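Local coordinates for protein dephospho-CoA kinase (PDB 6N39) that probably phosphorylates the 3'-hydroxyl of dephospho-coenzyme A with ATP, the last step of coenzyme A synthesis, through an N-terminal kinase domain joined to a C-terminal UPF0157 domain, at residues 16-21 / 143-148; 139-144 / 182-187. All coordinates share one frame; numbering follows the deposited sequence.

Interaction 1 of 2, residues 16-21 / 143-148. With ACT (acetate ion), chain B.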
ATOM      1  N   GLY A  16      13.399  -3.195   8.201  1.00 50.98           N
ATOM      2  CA  GLY A  16      14.634  -2.455   8.062  1.00 44.57           C
ATOM      3  C   GLY A  16      15.801  -3.393   8.193  1.00 49.97           C
ATOM      4  O   GLY A  16      15.704  -4.471   8.780  1.00 48.96           O
ATOM      5  N   GLY A  17      16.924  -2.980   7.612  1.00 47.80           N
ATOM      6  CA  GLY A  17      18.097  -3.819   7.628  1.00 50.36           C
ATOM      7  C   GLY A  17      18.744  -3.880   8.997  1.00 60.54           C
ATOM      8  O   GLY A  17      18.487  -3.066   9.880  1.00 53.18           O
ATOM      9  N   ILE A  18      19.613  -4.879   9.166  1.00 62.09           N
ATOM     10  CA  ILE A  18      20.254  -5.103  10.456  1.00 60.97           C
ATOM     11  C   ILE A  18      21.042  -3.865  10.861  1.00 66.11           C
ATOM     12  O   ILE A  18      21.764  -3.268  10.050  1.00 62.17           O
ATOM     13  CB  ILE A  18      21.135  -6.365  10.385  1.00 59.51           C
ATOM     14  CG1 ILE A  18      21.738  -6.712  11.752  1.00 67.87           C
ATOM     15  CG2 ILE A  18      22.243  -6.210   9.345  1.00 63.59           C
ATOM     16  CD1 ILE A  18      22.530  -8.037  11.743  1.00 73.10           C
ATOM     17  N   GLY A  19      20.888  -3.451  12.120  1.00 70.28           N
ATOM     18  CA  GLY A  19      21.589  -2.289  12.625  1.00 68.49           C
ATOM     19  C   GLY A  19      20.926  -0.954  12.341  1.00 59.54           C
ATOM     20  O   GLY A  19      21.440   0.082  12.784  1.00 59.67           O
ATOM     21  N   ALA A  20      19.812  -0.937  11.611  1.00 50.85           N
ATOM     22  CA  ALA A  20      19.161   0.323  11.280  1.00 51.85           C
ATOM     23  C   ALA A  20      18.274   0.844  12.403  1.00 51.88           C
ATOM     24  O   ALA A  20      17.974   2.041  12.424  1.00 48.95           O
ATOM     25  CB  ALA A  20      18.321   0.176  10.003  1.00 52.55           C
ATOM     26  N   GLY A  21      17.823  -0.023  13.309  1.00 55.51           N
ATOM     27  CA  GLY A  21      17.032   0.415  14.447  1.00 58.22           C
ATOM     28  C   GLY A  21      15.607  -0.098  14.458  1.00 52.55           C
ATOM     29  O   GLY A  21      14.714   0.532  15.032  1.00 49.55           O
ATOM     30  N   GLU A 143      27.724   3.713   7.720  1.00 75.90           N
ATOM     31  CA  GLU A 143      28.750   3.864   8.750  1.00 83.89           C
ATOM     32  C   GLU A 143      28.130   3.797  10.141  1.00 84.38           C
ATOM     33  O   GLU A 143      28.714   3.208  11.062  1.00 87.75           O
ATOM     34  CB  GLU A 143      29.514   5.175   8.553  1.00 80.28           C
ATOM     35  N   VAL A 144      26.931   4.366  10.302  1.00 76.96           N
ATOM     36  CA  VAL A 144      26.241   4.307  11.588  1.00 68.38           C
ATOM     37  C   VAL A 144      25.853   2.871  11.919  1.00 69.91           C
ATOM     38  O   VAL A 144      26.072   2.393  13.039  1.00 69.00           O
ATOM     39  CB  VAL A 144      25.013   5.238  11.578  1.00 77.83           C
ATOM     40  CG1 VAL A 144      24.121   4.968  12.781  1.00 68.40           C
ATOM     41  CG2 VAL A 144      25.445   6.699  11.546  1.00 83.44           C
ATOM     42  N   ARG A 145      25.255   2.167  10.954  1.00 69.95           N
ATOM     43  CA  ARG A 145      24.868   0.778  11.179  1.00 73.73           C
ATOM     44  C   ARG A 145      26.071  -0.065  11.570  1.00 78.92           C
ATOM     45  O   ARG A 145      25.988  -0.904  12.482  1.00 68.69           O
ATOM     46  CB  ARG A 145      24.201   0.211   9.923  1.00 61.10           C
ATOM     47  CG  ARG A 145      22.954   0.978   9.489  1.00 57.14           C
ATOM     48  CD  ARG A 145      22.472   0.520   8.120  1.00 61.13           C
ATOM     49  NE  ARG A 145      22.099  -0.889   8.130  1.00 60.89           N
ATOM     50  CZ  ARG A 145      21.902  -1.616   7.039  1.00 58.39           C
ATOM     51  NH1 ARG A 145      22.047  -1.066   5.844  1.00 56.01           N
ATOM     52  NH2 ARG A 145      21.564  -2.891   7.147  1.00 56.57           N
ATOM     53  N   LEU A 146      27.202   0.155  10.891  1.00 82.87           N
ATOM     54  CA  LEU A 146      28.426  -0.575  11.197  1.00 86.59           C
ATOM     55  C   LEU A 146      28.894  -0.298  12.614  1.00 83.39           C
ATOM     56  O   LEU A 146      29.208  -1.228  13.364  1.00 81.27           O
ATOM     57  CB  LEU A 146      29.520  -0.199  10.203  1.00 90.76           C
ATOM     58  CG  LEU A 146      29.500  -0.955   8.885  1.00 94.77           C
ATOM     59  CD1 LEU A 146      30.493  -0.325   7.927  1.00100.60           C
ATOM     60  CD2 LEU A 146      29.831  -2.416   9.141  1.00101.62           C
ATOM     61  N   ARG A 147      29.004   0.986  12.978  1.00 88.33           N
ATOM     62  CA  ARG A 147      29.424   1.328  14.333  1.00 88.47           C
ATOM     63  C   ARG A 147      28.518   0.668  15.360  1.00 81.89           C
ATOM     64  O   ARG A 147      28.998   0.102  16.347  1.00 79.91           O
ATOM     65  CB  ARG A 147      29.442   2.846  14.523  1.00 88.29           C
ATOM     66  N   ARG A 148      27.207   0.680  15.116  1.00 74.86           N
ATOM     67  CA  ARG A 148      26.282   0.103  16.087  1.00 77.01           C
ATOM     68  C   ARG A 148      26.478  -1.403  16.216  1.00 80.93           C
ATOM     69  O   ARG A 148      26.533  -1.931  17.332  1.00 81.74           O
ATOM     70  CB  ARG A 148      24.840   0.450  15.714  1.00 75.82           C
ATOM     71  CG  ARG A 148      24.568   1.955  15.756  1.00 77.39           C
ATOM     72  CD  ARG A 148      23.119   2.298  16.131  1.00 83.12           C
ATOM     73  NE  ARG A 148      22.226   2.291  14.986  1.00 81.74           N
ATOM     74  CZ  ARG A 148      21.469   3.313  14.594  1.00 74.35           C
ATOM     75  NH1 ARG A 148      21.459   4.466  15.259  1.00 71.50           N
ATOM     76  NH2 ARG A 148      20.703   3.169  13.528  1.00 56.21           N
TER
HETATM   77  C   ACT B 501      17.542  -3.409  15.093  1.00 65.35           C
HETATM   78  O   ACT B 501      18.272  -3.111  14.101  1.00 77.02           O
HETATM   79  OXT ACT B 501      16.628  -4.286  15.161  1.00 61.27           O
HETATM   80  CH3 ACT B 501      17.786  -2.591  16.429  1.00 51.90           C

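Interaction 2 of 2, residues 139-144 / 182-187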
ATOM      1  N   TYR A 139      15.884   3.212   8.169  1.00 40.05           N
ATOM      2  CA  TYR A 139      17.202   3.052   7.569  1.00 44.44           C
ATOM      3  C   TYR A 139      18.182   3.970   8.285  1.00 52.32           C
ATOM      4  O   TYR A 139      17.797   4.802   9.110  1.00 49.38           O
ATOM      5  CB  TYR A 139      17.186   3.341   6.057  1.00 50.92           C
ATOM      6  CG  TYR A 139      16.927   4.795   5.724  1.00 53.64           C
ATOM      7  CD1 TYR A 139      15.635   5.296   5.730  1.00 52.17           C
ATOM      8  CD2 TYR A 139      17.978   5.667   5.412  1.00 52.25           C
ATOM      9  CE1 TYR A 139      15.379   6.623   5.436  1.00 58.71           C
ATOM     10  CE2 TYR A 139      17.734   7.001   5.115  1.00 54.53           C
ATOM     11  CZ  TYR A 139      16.426   7.470   5.125  1.00 64.57           C
ATOM     12  OH  TYR A 139      16.147   8.788   4.829  1.00 61.41           O
ATOM     13  N   ALA A 140      19.463   3.810   7.959  1.00 53.92           N
ATOM     14  CA  ALA A 140      20.524   4.591   8.576  1.00 54.99           C
ATOM     15  C   ALA A 140      21.763   4.506   7.701  1.00 64.31           C
ATOM     16  O   ALA A 140      21.946   3.532   6.963  1.00 62.78           O
ATOM     17  CB  ALA A 140      20.851   4.095   9.990  1.00 54.34           C
ATOM     18  N   ASP A 141      22.613   5.534   7.801  1.00 66.12           N
ATOM     19  CA  ASP A 141      23.879   5.535   7.077  1.00 77.47           C
ATOM     20  C   ASP A 141      24.655   4.261   7.380  1.00 74.26           C
ATOM     21  O   ASP A 141      24.670   3.784   8.518  1.00 67.69           O
ATOM     22  CB  ASP A 141      24.733   6.755   7.452  1.00 89.42           C
ATOM     23  CG  ASP A 141      24.013   8.082   7.240  1.00 93.98           C
ATOM     24  OD1 ASP A 141      24.320   9.043   7.981  1.00 94.63           O
ATOM     25  OD2 ASP A 141      23.143   8.166   6.348  1.00 93.73           O
ATOM     26  N   VAL A 142      25.303   3.709   6.351  1.00 76.69           N
ATOM     27  CA  VAL A 142      25.999   2.440   6.528  1.00 81.96           C
ATOM     28  C   VAL A 142      27.075   2.551   7.604  1.00 81.41           C
ATOM     29  O   VAL A 142      27.315   1.593   8.352  1.00 83.98           O
ATOM     30  CB  VAL A 142      26.582   1.950   5.187  1.00 87.55           C
ATOM     31  CG1 VAL A 142      27.556   2.970   4.609  1.00 92.07           C
ATOM     32  CG2 VAL A 142      27.268   0.606   5.373  1.00 86.59           C
ATOM     33  N   GLU A 143      27.724   3.713   7.720  1.00 75.90           N
ATOM     34  CA  GLU A 143      28.750   3.864   8.750  1.00 83.89           C
ATOM     35  C   GLU A 143      28.130   3.797  10.141  1.00 84.38           C
ATOM     36  O   GLU A 143      28.714   3.208  11.062  1.00 87.75           O
ATOM     37  CB  GLU A 143      29.514   5.175   8.553  1.00 80.28           C
ATOM     38  N   VAL A 144      26.931   4.366  10.302  1.00 76.96           N
ATOM     39  CA  VAL A 144      26.241   4.307  11.588  1.00 68.38           C
ATOM     40  C   VAL A 144      25.853   2.871  11.919  1.00 69.91           C
ATOM     41  O   VAL A 144      26.072   2.393  13.039  1.00 69.00           O
ATOM     42  CB  VAL A 144      25.013   5.238  11.578  1.00 77.83           C
ATOM     43  CG1 VAL A 144      24.121   4.968  12.781  1.00 68.40           C
ATOM     44  CG2 VAL A 144      25.445   6.699  11.546  1.00 83.44           C
ATOM     45  N   ASP A 182      14.488   7.866   8.713  1.00 46.00           N
ATOM     46  CA  ASP A 182      15.936   7.929   8.859  1.00 50.85           C
ATOM     47  C   ASP A 182      16.302   7.863  10.338  1.00 49.61           C
ATOM     48  O   ASP A 182      15.895   8.724  11.124  1.00 49.78           O
ATOM     49  CB  ASP A 182      16.475   9.208   8.213  1.00 48.45           C
ATOM     50  CG  ASP A 182      18.010   9.281   8.207  1.00 65.07           C
ATOM     51  OD1 ASP A 182      18.685   8.441   8.838  1.00 68.37           O
ATOM     52  OD2 ASP A 182      18.549  10.199   7.560  1.00 71.25           O
ATOM     53  N   ASN A 183      17.067   6.838  10.716  1.00 42.61           N
ATOM     54  CA  ASN A 183      17.521   6.687  12.094  1.00 47.32           C
ATOM     55  C   ASN A 183      19.036   6.839  12.162  1.00 51.57           C
ATOM     56  O   ASN A 183      19.727   6.027  12.785  1.00 48.74           O
ATOM     57  CB  ASN A 183      17.077   5.335  12.672  1.00 44.54           C
ATOM     58  CG  ASN A 183      17.473   5.155  14.138  1.00 51.69           C
ATOM     59  OD1 ASN A 183      17.496   6.115  14.907  1.00 51.49           O
ATOM     60  ND2 ASN A 183      17.810   3.926  14.517  1.00 45.62           N
ATOM     61  N   SER A 184      19.567   7.884  11.526  1.00 60.29           N
ATOM     62  CA  SER A 184      20.997   8.152  11.627  1.00 64.17           C
ATOM     63  C   SER A 184      21.368   8.952  12.868  1.00 61.55           C
ATOM     64  O   SER A 184      22.560   9.059  13.170  1.00 63.93           O
ATOM     65  CB  SER A 184      21.494   8.899  10.385  1.00 65.73           C
ATOM     66  OG  SER A 184      21.358   8.115   9.213  1.00 65.62           O
ATOM     67  N   GLY A 185      20.399   9.507  13.586  1.00 57.15           N
ATOM     68  CA  GLY A 185      20.651  10.397  14.707  1.00 58.26           C
ATOM     69  C   GLY A 185      20.554   9.714  16.055  1.00 60.68           C
ATOM     70  O   GLY A 185      20.802   8.512  16.192  1.00 61.52           O
ATOM     71  N   SER A 186      20.173  10.491  17.065  1.00 56.98           N
ATOM     72  CA  SER A 186      20.146  10.022  18.440  1.00 57.32           C
ATOM     73  C   SER A 186      18.875   9.229  18.715  1.00 48.58           C
ATOM     74  O   SER A 186      17.915   9.291  17.948  1.00 48.17           O
ATOM     75  CB  SER A 186      20.229  11.209  19.396  1.00 62.32           C
ATOM     76  OG  SER A 186      19.034  11.987  19.331  1.00 58.53           O
ATOM     77  N   PRO A 187      18.851   8.460  19.806  1.00 55.48           N
ATOM     78  CA  PRO A 187      17.600   7.784  20.200  1.00 50.95           C
ATOM     79  C   PRO A 187      16.431   8.724  20.473  1.00 51.95           C
ATOM     80  O   PRO A 187      15.289   8.418  20.082  1.00 46.20           O
ATOM     81  CB  PRO A 187      18.024   7.021  21.461  1.00 49.89           C
ATOM     82  CG  PRO A 187      19.465   6.684  21.196  1.00 55.14           C
ATOM     83  CD  PRO A 187      20.023   7.904  20.509  1.00 58.55           C
TER

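Interaction 1 of 2, residues 16-21 / 143-148
Two arginines of helix 142-153, Arg145 and Arg148, reach across to the loop between strand 10-16 and helix 22-31 and take hold of its backbone carbonyls; the contact is polar, made from guanidinium groups to peptide oxygens. Arg145 presents one side of its guanidinium to Ile18 O, which takes a bond from NE at 3.1 Å and another from NH2 at 2.9 Å. The oxygen lies close to the guanidinium plane, while both donors come from the same face of the carbonyl plane, tilted from it by 32° and 23°. A bend at chi3 (62°) turns the end of the Arg145 chain so that NE and NH2 both face this oxygen, and Arg145 CG passes 3.7 Å from Gly19 O. The sequence and strand-loop-helix setting of 16-21 are those of a P-loop (Walker A), and Gly19, Ala20 and Gly21 are predicted to bind ATP. Gly17 to Ala20 form a type II turn, closed by Ala20 N to Gly17 O; Gly19, in its third position, has backbone angles at which a CB would press on the carbonyl O of Ile18. One turn of helix after Arg145, Arg148 repeats the side-on grip on Gly19 O, through NE at 3.2 Å and NH2 at 3.3 Å, with the NH2 bond lying in the carbonyl plane on a lone pair. Val144 CG1 covers one face of this guanidinium, and Arg148 NH2 also bonds to Asn183 O. An acetate ion, probably from the crystallisation liquor, accepts from Gly21 N, Ser23 N and, weakly, Gly19 N.

Interaction 2 of 2, residues 139-144 / 182-187
Tyr139 lays one face of its ring over the backbone of Asp182 in a close-packed contact at the sheet edge. Asp182 CA stands 3.9 Å from the Tyr139 ring centroid in a CH-pi contact, displaced toward the rim, while Asp182 CB comes within 3.4 Å of Tyr139 OH. With chi1 at 68°, Tyr139 CG lies between the backbone N and the carbonyl carbon, which turns the ring onto the neighbouring strand; it also stacks with Trp180. The buried centre is at Ala140 and Asn183: Asn183 N donates a nearly straight 2.7 Å bond to Tyr139 O, and Ala140 CB rests 3.6 Å from Asn183 O. Here the parallel strands 135-139 and 179-182 of the five-stranded kinase sheet end, the latter being an outermost strand, and their chains run on into loops. On the solvent side, with the exposed Asp141 and Asp182, a sparser polar arrangement takes over. Ser184 OG donates to Asp182 OD1 at 2.7 Å, meeting its syn lone pair, and accepts from Asp141 N at 3.2 Å, so a single hydroxyl joins the two loops. The Asp141 carboxylate lies beside that hydroxyl without capping the helix it precedes. Farther along, Val144 CG2 only grazes Ser184 O at 4.1 Å.

From the N terminus, strand 10-16 runs into the P-loop, and interaction 1 joins that loop to helix 142-153, closing a long excursion that includes helices 22-31 to 87-109 and strands 35-38, 115-119 and 135-139. Interaction 2 begins at the end of strand 135-139, just before that helix, and closes a shorter loop to the chain leaving strand 179-182. The two loops cross, since interaction 2 starts before the helix residues that close interaction 1 and ends beyond them; the segments share residues 143-144. Asn183 ND2 joins the contacts directly by bonding to Ala20 O. Together they tie the ends of three neighbouring strands, 10-16, 135-139 and 179-182, around the start of helix 142-153.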